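Local coordinates for transcriptional activator PlcR protein (Bacillus thuringiensis, PDB 3U3W) that activates transcription of virulence genes as a quorum-sensing regulator, binding DNA through a helix-turn-helix domain once the signal peptide PapR occupies its tetratricopeptide-repeat domain, at residues Phe265-Asp268 against Ala274-Glu277. Numbering follows the deposited sequence.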
ATOM      1  N   PHE A 265      13.622  12.389 -16.349  1.00 36.11           N
ATOM      2  CA  PHE A 265      13.104  13.038 -15.161  1.00 30.91           C
ATOM      3  C   PHE A 265      13.060  12.090 -13.958  1.00 33.23           C
ATOM      4  O   PHE A 265      13.626  12.398 -12.912  1.00 33.96           O
ATOM      5  CB  PHE A 265      11.718  13.639 -15.407  1.00 30.54           C
ATOM      6  CG  PHE A 265      11.215  14.486 -14.255  1.00 44.45           C
ATOM      7  CD1 PHE A 265      10.593  13.895 -13.158  1.00 39.87           C
ATOM      8  CD2 PHE A 265      11.381  15.867 -14.260  1.00 38.09           C
ATOM      9  CE1 PHE A 265      10.143  14.662 -12.090  1.00 37.02           C
ATOM     10  CE2 PHE A 265      10.921  16.638 -13.202  1.00 46.64           C
ATOM     11  CZ  PHE A 265      10.300  16.032 -12.114  1.00 37.78           C
ATOM     12  N   PHE A 266      12.385  10.950 -14.089  1.00 33.84           N
ATOM     13  CA  PHE A 266      12.247  10.034 -12.956  1.00 31.88           C
ATOM     14  C   PHE A 266      13.554   9.417 -12.519  1.00 37.59           C
ATOM     15  O   PHE A 266      13.802   9.290 -11.320  1.00 40.97           O
ATOM     16  CB  PHE A 266      11.209   8.946 -13.222  1.00 24.40           C
ATOM     17  CG  PHE A 266       9.811   9.452 -13.168  1.00 27.37           C
ATOM     18  CD1 PHE A 266       9.224   9.774 -11.947  1.00 27.07           C
ATOM     19  CD2 PHE A 266       9.088   9.648 -14.328  1.00 27.85           C
ATOM     20  CE1 PHE A 266       7.926  10.279 -11.890  1.00 25.46           C
ATOM     21  CE2 PHE A 266       7.788  10.143 -14.279  1.00 30.16           C
ATOM     22  CZ  PHE A 266       7.212  10.467 -13.056  1.00 26.82           C
ATOM     23  N   PHE A 267      14.400   9.047 -13.479  1.00 33.36           N
ATOM     24  CA  PHE A 267      15.710   8.500 -13.125  1.00 44.50           C
ATOM     25  C   PHE A 267      16.516   9.494 -12.286  1.00 44.71           C
ATOM     26  O   PHE A 267      17.198   9.105 -11.340  1.00 39.82           O
ATOM     27  CB  PHE A 267      16.494   8.031 -14.361  1.00 36.22           C
ATOM     28  CG  PHE A 267      15.842   6.883 -15.087  1.00 39.96           C
ATOM     29  CD1 PHE A 267      14.837   6.142 -14.478  1.00 32.49           C
ATOM     30  CD2 PHE A 267      16.219   6.552 -16.378  1.00 33.50           C
ATOM     31  CE1 PHE A 267      14.225   5.091 -15.141  1.00 35.32           C
ATOM     32  CE2 PHE A 267      15.605   5.504 -17.055  1.00 27.57           C
ATOM     33  CZ  PHE A 267      14.608   4.776 -16.435  1.00 28.73           C
ATOM     34  N   ASP A 268      16.434  10.772 -12.644  0.55 44.39           N
ATOM     35  CA  ASP A 268      17.117  11.820 -11.897  0.55 42.82           C
ATOM     36  C   ASP A 268      16.614  11.875 -10.463  0.55 44.03           C
ATOM     37  O   ASP A 268      17.330  11.520  -9.526  0.55 42.98           O
ATOM     38  CB  ASP A 268      16.927  13.183 -12.567  0.55 41.69           C
ATOM     39  CG  ASP A 268      17.489  14.328 -11.732  0.55 53.77           C
ATOM     40  OD1 ASP A 268      18.717  14.336 -11.495  0.55 49.50           O
ATOM     41  OD2 ASP A 268      16.705  15.218 -11.315  0.55 45.93           O
ATOM     42  N   ALA A 274      22.371   3.711 -12.315  1.00 37.70           N
ATOM     43  CA  ALA A 274      22.481   2.643 -13.306  1.00 57.11           C
ATOM     44  C   ALA A 274      21.653   2.948 -14.564  1.00 75.73           C
ATOM     45  O   ALA A 274      22.206   3.093 -15.658  1.00 72.61           O
ATOM     46  CB  ALA A 274      22.045   1.311 -12.690  1.00 54.97           C
ATOM     47  N   TYR A 275      20.332   3.053 -14.393  1.00 66.62           N
ATOM     48  CA  TYR A 275      19.394   3.265 -15.501  1.00 55.71           C
ATOM     49  C   TYR A 275      19.764   4.444 -16.400  1.00 57.34           C
ATOM     50  O   TYR A 275      19.357   4.483 -17.557  1.00 47.28           O
ATOM     51  CB  TYR A 275      17.962   3.476 -14.981  1.00 34.74           C
ATOM     52  CG  TYR A 275      17.373   2.313 -14.220  1.00 34.77           C
ATOM     53  CD1 TYR A 275      18.021   1.761 -13.132  1.00 56.86           C
ATOM     54  CD2 TYR A 275      16.154   1.781 -14.580  1.00 53.50           C
ATOM     55  CE1 TYR A 275      17.469   0.697 -12.436  1.00 54.00           C
ATOM     56  CE2 TYR A 275      15.600   0.724 -13.895  1.00 44.90           C
ATOM     57  CZ  TYR A 275      16.257   0.183 -12.826  1.00 40.88           C
ATOM     58  OH  TYR A 275      15.675  -0.873 -12.149  1.00 43.22           O
ATOM     59  N   LYS A 276      20.515   5.407 -15.869  1.00 56.18           N
ATOM     60  CA  LYS A 276      20.822   6.633 -16.616  1.00 61.63           C
ATOM     61  C   LYS A 276      21.674   6.372 -17.860  1.00 72.35           C
ATOM     62  O   LYS A 276      21.662   7.167 -18.804  1.00 66.60           O
ATOM     63  CB  LYS A 276      21.537   7.653 -15.726  1.00 69.81           C
ATOM     64  CG  LYS A 276      20.689   8.302 -14.639  1.00 67.12           C
ATOM     65  CD  LYS A 276      21.577   8.637 -13.443  1.00 74.89           C
ATOM     66  CE  LYS A 276      20.900   9.533 -12.413  1.00 67.62           C
ATOM     67  NZ  LYS A 276      21.018  10.978 -12.760  1.00 64.61           N
ATOM     68  N   GLU A 277      22.423   5.270 -17.851  1.00 63.13           N
ATOM     69  CA  GLU A 277      23.264   4.915 -18.995  1.00 74.72           C
ATOM     70  C   GLU A 277      22.426   4.673 -20.241  1.00 72.41           C
ATOM     71  O   GLU A 277      22.698   5.234 -21.302  1.00 71.05           O
ATOM     72  CB  GLU A 277      24.117   3.672 -18.704  1.00 71.19           C
ATOM     73  CG  GLU A 277      25.491   3.973 -18.119  1.00 87.26           C
ATOM     74  CD  GLU A 277      25.681   3.378 -16.728  1.00100.59           C
ATOM     75  OE1 GLU A 277      25.561   2.137 -16.587  1.00100.08           O
ATOM     76  OE2 GLU A 277      25.949   4.150 -15.779  1.00 83.94           O
TER
HETATM   77  O   HOH W   1      20.052  11.490  -9.760  1.00 53.08           O
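Phe267 lays one face of its ring against Tyr275, and the piece that presses on it is the tyrosine's CB, which sits almost exactly over the centre of the ring, 3.7 Å from the centroid and 9° off the normal. This is a CH-pi contact, with Phe267 CE2 the ring carbon nearest to Tyr275 CB, at 3.7 Å. Beyond CB the tyrosine ring turns its edge to the same phenylalanine in a T-shaped pair, centroids 5.3 Å apart and planes at 60°; Tyr275 CD2 does the touching, 3.8 Å from Phe267 CZ. With Tyr275 CG anti to its carbonyl carbon (chi1 -62°), CB and CD2 stay against Phe267 while the hydroxyl end leads away, bonding to an acidic side chain of the bound peptide and to Lys89. Lys276 runs along the other part of the interface, its aliphatic chain passing Phe267 CB and bringing CE to 3.9 Å from Phe267 O. Bends at chi2 and chi4 carry the ammonium toward Asp268, where a water links it to the backbone: the water donates to Asp268 O at 2.7 Å and accepts a weak bond from Lys276 NZ. The contact folds the turn at 274-277 back onto the end of helix 253-269, in the peptide-binding C-terminal domain. Phe267 and Tyr275 both pack on the peptide and on Gln237 of helix 235-248, while the neighbouring Phe265 stacks on Phe265 of the second subunit and Phe266 pairs edge-to-face with that same residue.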